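Local atomic coordinates of beta subunit of photoactivated adenylyl cyclase (Beggiatoa sp. PS, PDB entry 5M2A), a protein that senses blue light through a flavin-binding BLUF domain and, when photoactivated, probably makes cyclic AMP from ATP in its adenylyl cyclase domain. Residues M5-S15 against R73-Y84; G250-E258 against T270-A279. All blocks are in the same frame, centred on the assembly; numbering follows the deposited sequence.

Interaction 1. Residues M5-S15 against R73-Y84. With FMN (flavin mononucleotide), chain F.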
loop_
_atom_site.group_PDB
_atom_site.type_symbol
_atom_site.label_atom_id
_atom_site.label_comp_id
_atom_site.label_asym_id
_atom_site.label_seq_id
_atom_site.Cartn_x
_atom_site.Cartn_y
_atom_site.Cartn_z
ATOM N N MET A 5 -14.002 -2.043 32.397
ATOM C CA MET A 5 -12.855 -2.851 32.008
ATOM C C MET A 5 -12.670 -2.867 30.495
ATOM O O MET A 5 -13.615 -2.688 29.722
ATOM C CB MET A 5 -13.001 -4.289 32.513
ATOM C CG MET A 5 -12.970 -4.445 34.019
ATOM S SD MET A 5 -12.971 -6.191 34.463
ATOM C CE MET A 5 -14.577 -6.688 33.844
ATOM N N LYS A 6 -11.428 -3.105 30.080
ATOM C CA LYS A 6 -11.085 -3.223 28.670
ATOM C C LYS A 6 -10.191 -4.439 28.469
ATOM O O LYS A 6 -9.650 -5.006 29.420
ATOM C CB LYS A 6 -10.376 -1.968 28.151
ATOM C CG LYS A 6 -8.995 -1.783 28.744
ATOM C CD LYS A 6 -8.385 -0.455 28.352
ATOM C CE LYS A 6 -8.103 -0.387 26.867
ATOM N NZ LYS A 6 -7.565 0.946 26.492
ATOM N N ARG A 7 -10.037 -4.831 27.208
ATOM C CA ARG A 7 -9.175 -5.947 26.848
ATOM C C ARG A 7 -8.428 -5.582 25.577
ATOM O O ARG A 7 -9.041 -5.156 24.592
ATOM C CB ARG A 7 -9.982 -7.233 26.660
ATOM C CG ARG A 7 -9.174 -8.433 26.199
ATOM C CD ARG A 7 -9.944 -9.726 26.427
ATOM N NE ARG A 7 -11.301 -9.657 25.895
ATOM C CZ ARG A 7 -12.402 -9.700 26.638
ATOM N NH1 ARG A 7 -12.316 -9.824 27.954
ATOM N NH2 ARG A 7 -13.594 -9.625 26.060
ATOM N N LEU A 8 -7.110 -5.738 25.604
ATOM C CA LEU A 8 -6.285 -5.468 24.440
ATOM C C LEU A 8 -5.473 -6.702 24.073
ATOM O O LEU A 8 -5.135 -7.535 24.917
ATOM C CB LEU A 8 -5.364 -4.259 24.668
ATOM C CG LEU A 8 -4.255 -4.233 25.722
ATOM C CD1 LEU A 8 -2.996 -4.946 25.241
ATOM C CD2 LEU A 8 -3.930 -2.793 26.092
ATOM N N VAL A 9 -5.153 -6.808 22.787
ATOM C CA VAL A 9 -4.348 -7.905 22.278
ATOM C C VAL A 9 -3.283 -7.293 21.392
ATOM O O VAL A 9 -3.580 -6.382 20.614
ATOM C CB VAL A 9 -5.191 -8.922 21.487
ATOM C CG1 VAL A 9 -4.337 -10.112 21.069
ATOM C CG2 VAL A 9 -6.391 -9.380 22.300
ATOM N N TYR A 10 -2.049 -7.765 21.531
ATOM C CA TYR A 10 -0.957 -7.248 20.725
ATOM C C TYR A 10 -0.020 -8.383 20.358
ATOM O O TYR A 10 -0.006 -9.442 20.991
ATOM C CB TYR A 10 -0.186 -6.122 21.449
ATOM C CG TYR A 10 0.728 -6.575 22.565
ATOM C CD1 TYR A 10 2.010 -7.049 22.301
ATOM C CD2 TYR A 10 0.313 -6.516 23.889
ATOM C CE1 TYR A 10 2.845 -7.469 23.325
ATOM C CE2 TYR A 10 1.142 -6.928 24.916
ATOM C CZ TYR A 10 2.407 -7.405 24.630
ATOM O OH TYR A 10 3.237 -7.819 25.649
ATOM N N ILE A 11 0.768 -8.141 19.314
ATOM C CA ILE A 11 1.853 -9.026 18.931
ATOM C C ILE A 11 3.153 -8.231 18.940
ATOM O O ILE A 11 3.166 -7.001 18.825
ATOM C CB ILE A 11 1.620 -9.664 17.554
ATOM C CG1 ILE A 11 1.401 -8.576 16.507
ATOM C CG2 ILE A 11 0.427 -10.584 17.605
ATOM C CD1 ILE A 11 1.146 -9.126 15.128
ATOM N N SER A 12 4.257 -8.954 19.081
ATOM C CA SER A 12 5.561 -8.313 19.127
ATOM C C SER A 12 6.622 -9.300 18.672
ATOM O O SER A 12 6.400 -10.513 18.624
ATOM C CB SER A 12 5.878 -7.793 20.529
ATOM O OG SER A 12 6.148 -8.867 21.406
ATOM N N LYS A 13 7.783 -8.753 18.330
ATOM C CA LYS A 13 8.964 -9.530 17.990
ATOM C C LYS A 13 9.869 -9.618 19.207
ATOM O O LYS A 13 10.234 -8.593 19.787
ATOM C CB LYS A 13 9.722 -8.896 16.820
ATOM C CG LYS A 13 10.928 -9.692 16.363
ATOM C CD LYS A 13 11.604 -9.029 15.166
ATOM C CE LYS A 13 12.826 -9.804 14.716
ATOM N NZ LYS A 13 13.504 -9.172 13.545
ATOM N N ILE A 14 10.225 -10.842 19.587
ATOM C CA ILE A 14 11.140 -11.045 20.702
ATOM C C ILE A 14 12.515 -10.512 20.325
ATOM O O ILE A 14 13.071 -10.869 19.279
ATOM C CB ILE A 14 11.201 -12.533 21.076
ATOM C CG1 ILE A 14 9.785 -13.078 21.277
ATOM C CG2 ILE A 14 12.060 -12.734 22.307
ATOM C CD1 ILE A 14 9.733 -14.570 21.541
ATOM N N SER A 15 13.071 -9.652 21.180
ATOM C CA SER A 15 14.378 -9.055 20.920
ATOM C C SER A 15 15.471 -10.109 21.049
ATOM O O SER A 15 15.656 -10.691 22.122
ATOM C CB SER A 15 14.639 -7.905 21.888
ATOM O OG SER A 15 13.732 -6.837 21.681
ATOM N N ARG A 73 12.846 -6.199 25.904
ATOM C CA ARG A 73 12.885 -7.595 25.490
ATOM C C ARG A 73 12.039 -7.885 24.258
ATOM O O ARG A 73 12.030 -9.028 23.788
ATOM C CB ARG A 73 12.452 -8.493 26.657
ATOM C CG ARG A 73 13.496 -8.575 27.767
ATOM C CD ARG A 73 12.937 -9.186 29.053
ATOM N NE ARG A 73 12.092 -8.240 29.780
ATOM C CZ ARG A 73 11.697 -8.403 31.040
ATOM N NH1 ARG A 73 12.072 -9.477 31.720
ATOM N NH2 ARG A 73 10.932 -7.487 31.622
ATOM N N HIS A 74 11.343 -6.893 23.712
ATOM C CA HIS A 74 10.621 -7.111 22.468
ATOM C C HIS A 74 10.536 -5.802 21.694
ATOM O O HIS A 74 10.816 -4.721 22.221
ATOM C CB HIS A 74 9.231 -7.724 22.719
ATOM C CG HIS A 74 8.310 -6.860 23.524
ATOM N ND1 HIS A 74 6.946 -7.058 23.547
ATOM C CD2 HIS A 74 8.549 -5.800 24.332
ATOM C CE1 HIS A 74 6.384 -6.159 24.333
ATOM N NE2 HIS A 74 7.334 -5.383 24.823
ATOM N N THR A 75 10.170 -5.919 20.420
ATOM C CA THR A 75 10.181 -4.792 19.499
ATOM C C THR A 75 9.108 -5.027 18.445
ATOM O O THR A 75 8.457 -6.074 18.426
ATOM C CB THR A 75 11.564 -4.615 18.862
ATOM O OG1 THR A 75 11.601 -3.382 18.131
ATOM C CG2 THR A 75 11.856 -5.769 17.913
ATOM N N ASN A 76 8.939 -4.047 17.553
ATOM C CA ASN A 76 7.898 -4.085 16.520
ATOM C C ASN A 76 6.551 -4.464 17.130
ATOM O O ASN A 76 5.887 -5.419 16.718
ATOM C CB ASN A 76 8.278 -5.036 15.383
ATOM C CG ASN A 76 7.410 -4.846 14.143
ATOM O OD1 ASN A 76 7.269 -5.750 13.313
ATOM N ND2 ASN A 76 6.814 -3.665 14.020
ATOM N N ILE A 77 6.150 -3.698 18.136
ATOM C CA ILE A 77 4.916 -3.981 18.860
ATOM C C ILE A 77 3.732 -3.407 18.095
ATOM O O ILE A 77 3.725 -2.227 17.726
ATOM C CB ILE A 77 4.987 -3.413 20.285
ATOM C CG1 ILE A 77 6.187 -4.010 21.027
ATOM C CG2 ILE A 77 3.679 -3.681 21.024
ATOM C CD1 ILE A 77 6.567 -3.246 22.280
ATOM N N LEU A 78 2.722 -4.241 17.856
ATOM C CA LEU A 78 1.501 -3.805 17.188
ATOM C C LEU A 78 0.313 -4.297 17.998
ATOM O O LEU A 78 0.096 -5.508 18.125
ATOM C CB LEU A 78 1.431 -4.312 15.748
ATOM C CG LEU A 78 0.118 -4.006 15.021
ATOM C CD1 LEU A 78 -0.115 -2.511 14.924
ATOM C CD2 LEU A 78 0.081 -4.639 13.636
ATOM N N CYS A 79 -0.447 -3.360 18.551
ATOM C CA CYS A 79 -1.710 -3.701 19.188
ATOM C C CYS A 79 -2.753 -3.966 18.110
ATOM O O CYS A 79 -2.990 -3.116 17.245
ATOM C CB CYS A 79 -2.165 -2.580 20.118
ATOM S SG CYS A 79 -3.712 -2.947 20.980
ATOM N N LEU A 80 -3.376 -5.145 18.168
ATOM C CA LEU A 80 -4.274 -5.608 17.116
ATOM C C LEU A 80 -5.739 -5.345 17.404
ATOM O O LEU A 80 -6.533 -5.209 16.467
ATOM C CB LEU A 80 -4.101 -7.110 16.891
ATOM C CG LEU A 80 -2.751 -7.577 16.368
ATOM C CD1 LEU A 80 -2.779 -9.086 16.267
ATOM C CD2 LEU A 80 -2.457 -6.939 15.021
ATOM N N LYS A 81 -6.118 -5.277 18.671
ATOM C CA LYS A 81 -7.527 -5.183 18.997
ATOM C C LYS A 81 -7.650 -4.609 20.393
ATOM O O LYS A 81 -6.872 -4.954 21.285
ATOM C CB LYS A 81 -8.213 -6.555 18.906
ATOM C CG LYS A 81 -9.666 -6.561 19.368
ATOM C CD LYS A 81 -10.194 -7.978 19.549
ATOM C CE LYS A 81 -10.646 -8.594 18.237
ATOM N NZ LYS A 81 -11.102 -10.006 18.423
ATOM N N THR A 82 -8.618 -3.720 20.565
ATOM C CA THR A 82 -8.974 -3.203 21.878
ATOM C C THR A 82 -10.483 -3.291 22.010
ATOM O O THR A 82 -11.212 -2.733 21.184
ATOM C CB THR A 82 -8.490 -1.765 22.068
ATOM O OG1 THR A 82 -7.071 -1.715 21.901
ATOM C CG2 THR A 82 -8.825 -1.278 23.456
ATOM N N GLU A 83 -10.944 -4.007 23.031
ATOM C CA GLU A 83 -12.359 -4.113 23.352
ATOM C C GLU A 83 -12.638 -3.238 24.564
ATOM O O GLU A 83 -12.001 -3.401 25.611
ATOM C CB GLU A 83 -12.755 -5.560 23.633
ATOM C CG GLU A 83 -12.668 -6.484 22.437
ATOM C CD GLU A 83 -12.868 -7.940 22.823
ATOM O OE1 GLU A 83 -11.858 -8.664 22.965
ATOM O OE2 GLU A 83 -14.037 -8.353 23.004
ATOM N N TYR A 84 -13.574 -2.308 24.423
ATOM C CA TYR A 84 -13.919 -1.392 25.497
ATOM C C TYR A 84 -15.207 -1.831 26.179
ATOM O O TYR A 84 -16.067 -2.474 25.569
ATOM C CB TYR A 84 -14.066 0.036 24.969
ATOM C CG TYR A 84 -12.760 0.652 24.516
ATOM C CD1 TYR A 84 -11.910 1.265 25.426
ATOM C CD2 TYR A 84 -12.378 0.618 23.181
ATOM C CE1 TYR A 84 -10.718 1.831 25.023
ATOM C CE2 TYR A 84 -11.186 1.184 22.767
ATOM C CZ TYR A 84 -10.360 1.789 23.694
ATOM O OH TYR A 84 -9.168 2.351 23.291
HETATM N N1 FMN F . 4.663 -6.772 33.344
HETATM C C2 FMN F . 3.491 -6.854 34.071
HETATM O O2 FMN F . 3.419 -6.334 35.179
HETATM N N3 FMN F . 2.390 -7.506 33.555
HETATM C C4 FMN F . 2.462 -8.086 32.305
HETATM O O4 FMN F . 1.486 -8.673 31.840
HETATM C C4A FMN F . 3.635 -8.009 31.573
HETATM N N5 FMN F . 3.689 -8.595 30.332
HETATM C C5A FMN F . 4.842 -8.525 29.595
HETATM C C6 FMN F . 4.880 -9.119 28.345
HETATM C C7 FMN F . 6.040 -9.058 27.588
HETATM C C7M FMN F . 6.056 -9.711 26.239
HETATM C C8 FMN F . 7.162 -8.402 28.088
HETATM C C8M FMN F . 8.422 -8.329 27.280
HETATM C C9 FMN F . 7.122 -7.804 29.345
HETATM C C9A FMN F . 5.959 -7.863 30.101
HETATM N N10 FMN F . 5.910 -7.271 31.347
HETATM C C10 FMN F . 4.746 -7.347 32.091
HETATM C "C1'" FMN F . 7.138 -6.582 31.880
HETATM C "C2'" FMN F . 7.000 -5.073 32.031
HETATM O "O2'" FMN F . 7.373 -4.451 30.824
HETATM C "C3'" FMN F . 7.924 -4.610 33.148
HETATM O "O3'" FMN F . 9.203 -5.178 32.949
HETATM C "C4'" FMN F . 7.383 -5.050 34.504
HETATM O "O4'" FMN F . 6.093 -4.515 34.692
HETATM C "C5'" FMN F . 8.284 -4.587 35.642
HETATM O "O5'" FMN F . 8.357 -3.179 35.618
HETATM P P FMN F . 9.024 -2.370 36.836
HETATM O O1P FMN F . 8.008 -2.278 37.949
HETATM O O2P FMN F . 10.250 -3.114 37.320
HETATM O O3P FMN F . 9.407 -0.986 36.361
#
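Tyr-10 leans over Cys-79, its CB 3.6 Å from Cys-79 CA; further along, CD1 touches Ile-77 CG2, CE1 comes up in the plane of the His-74 ring at its edge, and OH ends 3.4 Å from C6 of the flavin while hydrogen-bonding to Gln-52. The ring takes this course because CG sits between the backbone N and the carbonyl carbon (chi1 75°). His-74 is fixed from several sides: its ND1 shares a 2.9 Å hydrogen bond with Ser-12 OG, its NE2 bonds to Ile-68 O, the flavin methyl C8M lies over the centre of one face and Ile-77 CD1 lies over the opposite face, toward its rim. The antiparallel pairing beneath is part of the BLUF domain's sheet, which contributes residues to the flavin pocket. Its register slips at a classic beta bulge, Leu-80 and Lys-81 sitting together opposite Val-9, whose O takes a 2.7 Å bond from Leu-80 N; it shifts again between Ile-11 and Lys-13. Towards the other end, Arg-7 and Glu-83 run alongside in a salt bridge, NE to OE1 3.1 Å, with NE above the carboxylate plane and the two flat groups 70° apart. A leucine in place of Arg-7 would probably leave the carboxylate of Glu-83, and that of Glu-55 bound by NH1, without their cationic mate.

Interaction 2. Residues G250-E258 against T270-A279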
loop_
_atom_site.group_PDB
_atom_site.type_symbol
_atom_site.label_atom_id
_atom_site.label_comp_id
_atom_site.label_asym_id
_atom_site.label_seq_id
_atom_site.Cartn_x
_atom_site.Cartn_y
_atom_site.Cartn_z
ATOM N N GLY A 250 9.430 18.964 -2.323
ATOM C CA GLY A 250 8.378 19.977 -2.295
ATOM C C GLY A 250 7.459 19.750 -1.110
ATOM O O GLY A 250 7.174 18.606 -0.747
ATOM N N LEU A 251 6.996 20.847 -0.512
ATOM C CA LEU A 251 6.035 20.773 0.581
ATOM C C LEU A 251 4.875 21.711 0.307
ATOM O O LEU A 251 5.069 22.839 -0.161
ATOM C CB LEU A 251 6.666 21.160 1.911
ATOM C CG LEU A 251 7.987 20.529 2.340
ATOM C CD1 LEU A 251 8.466 21.222 3.598
ATOM C CD2 LEU A 251 7.820 19.041 2.582
ATOM N N SER A 252 3.668 21.267 0.646
ATOM C CA SER A 252 2.502 22.123 0.516
ATOM C C SER A 252 1.672 21.983 1.781
ATOM O O SER A 252 1.922 21.111 2.614
ATOM C CB SER A 252 1.659 21.763 -0.705
ATOM O OG SER A 252 1.083 20.484 -0.519
ATOM N N TYR A 253 0.711 22.883 1.936
ATOM C CA TYR A 253 -0.174 22.865 3.092
ATOM C C TYR A 253 -1.591 23.150 2.630
ATOM O O TYR A 253 -1.817 24.091 1.863
ATOM C CB TYR A 253 0.247 23.907 4.128
ATOM C CG TYR A 253 -0.702 23.997 5.298
ATOM C CD1 TYR A 253 -0.849 22.926 6.174
ATOM C CD2 TYR A 253 -1.445 25.140 5.530
ATOM C CE1 TYR A 253 -1.708 23.004 7.256
ATOM C CE2 TYR A 253 -2.309 25.225 6.614
ATOM C CZ TYR A 253 -2.437 24.150 7.465
ATOM O OH TYR A 253 -3.289 24.230 8.546
ATOM N N GLY A 254 -2.546 22.362 3.100
ATOM C CA GLY A 254 -3.912 22.665 2.728
ATOM C C GLY A 254 -4.862 21.621 3.258
ATOM O O GLY A 254 -4.470 20.690 3.972
ATOM N N HIS A 255 -6.124 21.812 2.888
ATOM C CA HIS A 255 -7.204 20.884 3.201
ATOM C C HIS A 255 -7.097 19.667 2.303
ATOM O O HIS A 255 -7.041 19.793 1.077
ATOM C CB HIS A 255 -8.564 21.547 2.989
ATOM C CG HIS A 255 -8.758 22.781 3.803
ATOM N ND1 HIS A 255 -7.781 23.279 4.637
ATOM C CD2 HIS A 255 -9.809 23.623 3.908
ATOM C CE1 HIS A 255 -8.225 24.375 5.224
ATOM N NE2 HIS A 255 -9.451 24.605 4.798
ATOM N N VAL A 256 -7.062 18.490 2.905
ATOM C CA VAL A 256 -7.054 17.252 2.144
ATOM C C VAL A 256 -8.040 16.305 2.794
ATOM O O VAL A 256 -8.208 16.309 4.019
ATOM C CB VAL A 256 -5.655 16.608 2.056
ATOM C CG1 VAL A 256 -4.688 17.526 1.296
ATOM C CG2 VAL A 256 -5.116 16.297 3.434
ATOM N N ILE A 257 -8.727 15.540 1.967
ATOM C CA ILE A 257 -9.609 14.493 2.452
ATOM C C ILE A 257 -8.755 13.252 2.650
ATOM O O ILE A 257 -8.016 12.852 1.748
ATOM C CB ILE A 257 -10.751 14.236 1.461
ATOM C CG1 ILE A 257 -11.555 15.520 1.263
ATOM C CG2 ILE A 257 -11.650 13.099 1.959
ATOM C CD1 ILE A 257 -12.625 15.397 0.196
ATOM N N GLU A 258 -8.835 12.655 3.834
ATOM C CA GLU A 258 -8.065 11.462 4.159
ATOM C C GLU A 258 -9.027 10.333 4.486
ATOM O O GLU A 258 -9.965 10.523 5.266
ATOM C CB GLU A 258 -7.119 11.708 5.343
ATOM C CG GLU A 258 -6.401 10.443 5.811
ATOM C CD GLU A 258 -5.154 10.724 6.639
ATOM O OE1 GLU A 258 -4.054 10.280 6.233
ATOM O OE2 GLU A 258 -5.268 11.391 7.691
ATOM N N THR A 270 -6.135 7.109 0.687
ATOM C CA THR A 270 -5.738 8.149 -0.233
ATOM C C THR A 270 -5.863 9.518 0.435
ATOM O O THR A 270 -6.473 9.654 1.477
ATOM C CB THR A 270 -6.592 8.042 -1.518
ATOM O OG1 THR A 270 -6.812 6.664 -1.839
ATOM C CG2 THR A 270 -5.969 8.741 -2.760
ATOM N N LEU A 271 -5.238 10.503 -0.182
ATOM C CA LEU A 271 -5.292 11.871 0.245
ATOM C C LEU A 271 -5.688 12.614 -0.986
ATOM O O LEU A 271 -5.075 12.486 -1.989
ATOM C CB LEU A 271 -3.964 12.375 0.786
ATOM C CG LEU A 271 -3.403 11.739 2.041
ATOM C CD1 LEU A 271 -1.951 12.103 2.170
ATOM C CD2 LEU A 271 -4.170 12.118 3.270
ATOM N N LEU A 272 -6.746 13.375 -0.871
ATOM C CA LEU A 272 -7.333 14.118 -1.979
ATOM C C LEU A 272 -7.285 15.595 -1.651
ATOM O O LEU A 272 -7.780 16.007 -0.599
ATOM C CB LEU A 272 -8.793 13.748 -2.220
ATOM C CG LEU A 272 -9.297 12.383 -2.664
ATOM C CD1 LEU A 272 -10.809 12.467 -2.802
ATOM C CD2 LEU A 272 -8.659 11.939 -3.962
ATOM N N GLY A 273 -6.747 16.388 -2.563
ATOM C CA GLY A 273 -6.829 17.827 -2.420
ATOM C C GLY A 273 -5.743 18.511 -3.210
ATOM O O GLY A 273 -4.760 17.898 -3.619
ATOM N N ASP A 274 -5.946 19.818 -3.399
ATOM C CA ASP A 274 -5.011 20.635 -4.171
ATOM C C ASP A 274 -3.592 20.510 -3.650
ATOM O O ASP A 274 -2.633 20.529 -4.427
ATOM C CB ASP A 274 -5.447 22.098 -4.128
ATOM C CG ASP A 274 -6.168 22.519 -5.379
ATOM O OD1 ASP A 274 -5.837 21.977 -6.452
ATOM O OD2 ASP A 274 -7.060 23.389 -5.285
ATOM N N ALA A 275 -3.437 20.385 -2.331
ATOM C CA ALA A 275 -2.104 20.362 -1.742
ATOM C C ALA A 275 -1.263 19.219 -2.286
ATOM O O ALA A 275 -0.036 19.344 -2.376
ATOM C CB ALA A 275 -2.215 20.275 -0.222
ATOM N N VAL A 276 -1.890 18.095 -2.652
ATOM C CA VAL A 276 -1.118 16.973 -3.182
ATOM C C VAL A 276 -0.456 17.365 -4.498
ATOM O O VAL A 276 0.752 17.171 -4.690
ATOM C CB VAL A 276 -2.012 15.731 -3.349
ATOM C CG1 VAL A 276 -1.234 14.600 -4.011
ATOM C CG2 VAL A 276 -2.571 15.290 -2.001
ATOM N N ASN A 277 -1.241 17.917 -5.427
ATOM C CA ASN A 277 -0.680 18.341 -6.706
ATOM C C ASN A 277 0.359 19.443 -6.518
ATOM O O ASN A 277 1.392 19.452 -7.194
ATOM C CB ASN A 277 -1.794 18.811 -7.639
ATOM C CG ASN A 277 -1.260 19.342 -8.955
ATOM O OD1 ASN A 277 -0.344 18.765 -9.541
ATOM N ND2 ASN A 277 -1.819 20.458 -9.418
ATOM N N VAL A 278 0.098 20.385 -5.607
ATOM C CA VAL A 278 1.024 21.503 -5.428
ATOM C C VAL A 278 2.366 21.007 -4.911
ATOM O O VAL A 278 3.422 21.435 -5.391
ATOM C CB VAL A 278 0.425 22.575 -4.501
ATOM C CG1 VAL A 278 1.475 23.645 -4.201
ATOM C CG2 VAL A 278 -0.777 23.207 -5.150
ATOM N N ALA A 279 2.356 20.083 -3.942
ATOM C CA ALA A 279 3.615 19.587 -3.404
ATOM C C ALA A 279 4.423 18.881 -4.485
ATOM O O ALA A 279 5.643 19.055 -4.568
ATOM C CB ALA A 279 3.353 18.658 -2.217
HETATM O O HOH W 1 -5.442 21.061 -0.579
HETATM O O HOH W 2 -9.875 18.645 -0.317
#
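Ser-252 turns its side chain straight at Ala-275 in the first turn of helix 274-285. With OG held between the backbone N and the carbonyl carbon (chi1 67°), the hydroxyl points at Ala-275 O and donates to it at a modelled 2.4 Å from OG to O, short enough that the exact length is doubtful. The same carbonyl also receives its helical partner, Ala-279 N, from the next turn. Around the hydroxyl the methyls close in: Ala-275 CB lies 3.3 Å from Ser-252 OG and Ala-279 CB 3.4 Å from it, while Val-278 CG1 rests against Ser-252 CB. Val-256 reaches the same helix from further along the strand, its CG1 4.0 Å from Ala-275 CB and its CG2 directed to Leu-271 CD2. This is the central sheet of the class III-type cyclase domain: the strand 247-258 pairs antiparallel with 266-272, and the chain then turns at Gly-273 so that the helix runs back antiparallel along strand 250-258, at 163°, the axes of the two short segments 6.9 Å apart at closest. Gly-273 has backbone angles that no larger residue could readily adopt, and a CB there would also collide with His-255 O. Just ahead of Gly-273, Leu-272 forms the antiparallel hydrogen-bonded pair with Ile-257, Ile-257 N to Leu-272 O being 2.8 Å, and their CB atoms meet on one face of the sheet. On the other face Glu-258 and Leu-271 run alongside one another in the same direction, with the extended glutamate laid along the methyl Leu-271 CD2, 3.5 Å from OE1. Near the beginning of the helix a water bridges the backbones, donating to His-255 O and accepting from Ala-275 N.

Overall arrangement
Interaction 1 belongs to the light-sensing BLUF domain and interaction 2 to the cyclase domain; their centres are 33 Å apart, their nearest atoms about 16 Å, and they lie on opposite sides of the chain's centre. Each stands in a different relation to a bound group: 5-15 with 73-84 supplies Tyr-10, Arg-73 and His-74 to the flavin pocket, whereas Gly-250 in interaction 2 is about 12 Å from the magnesium ion held at Asp-160, Ile-161 and Asp-204. Both also reach the second subunit, Lys-81 bonding to Thr-118 and Ile-257 packing on Val-176 of that neighbouring chain, so both domains contact the second subunit.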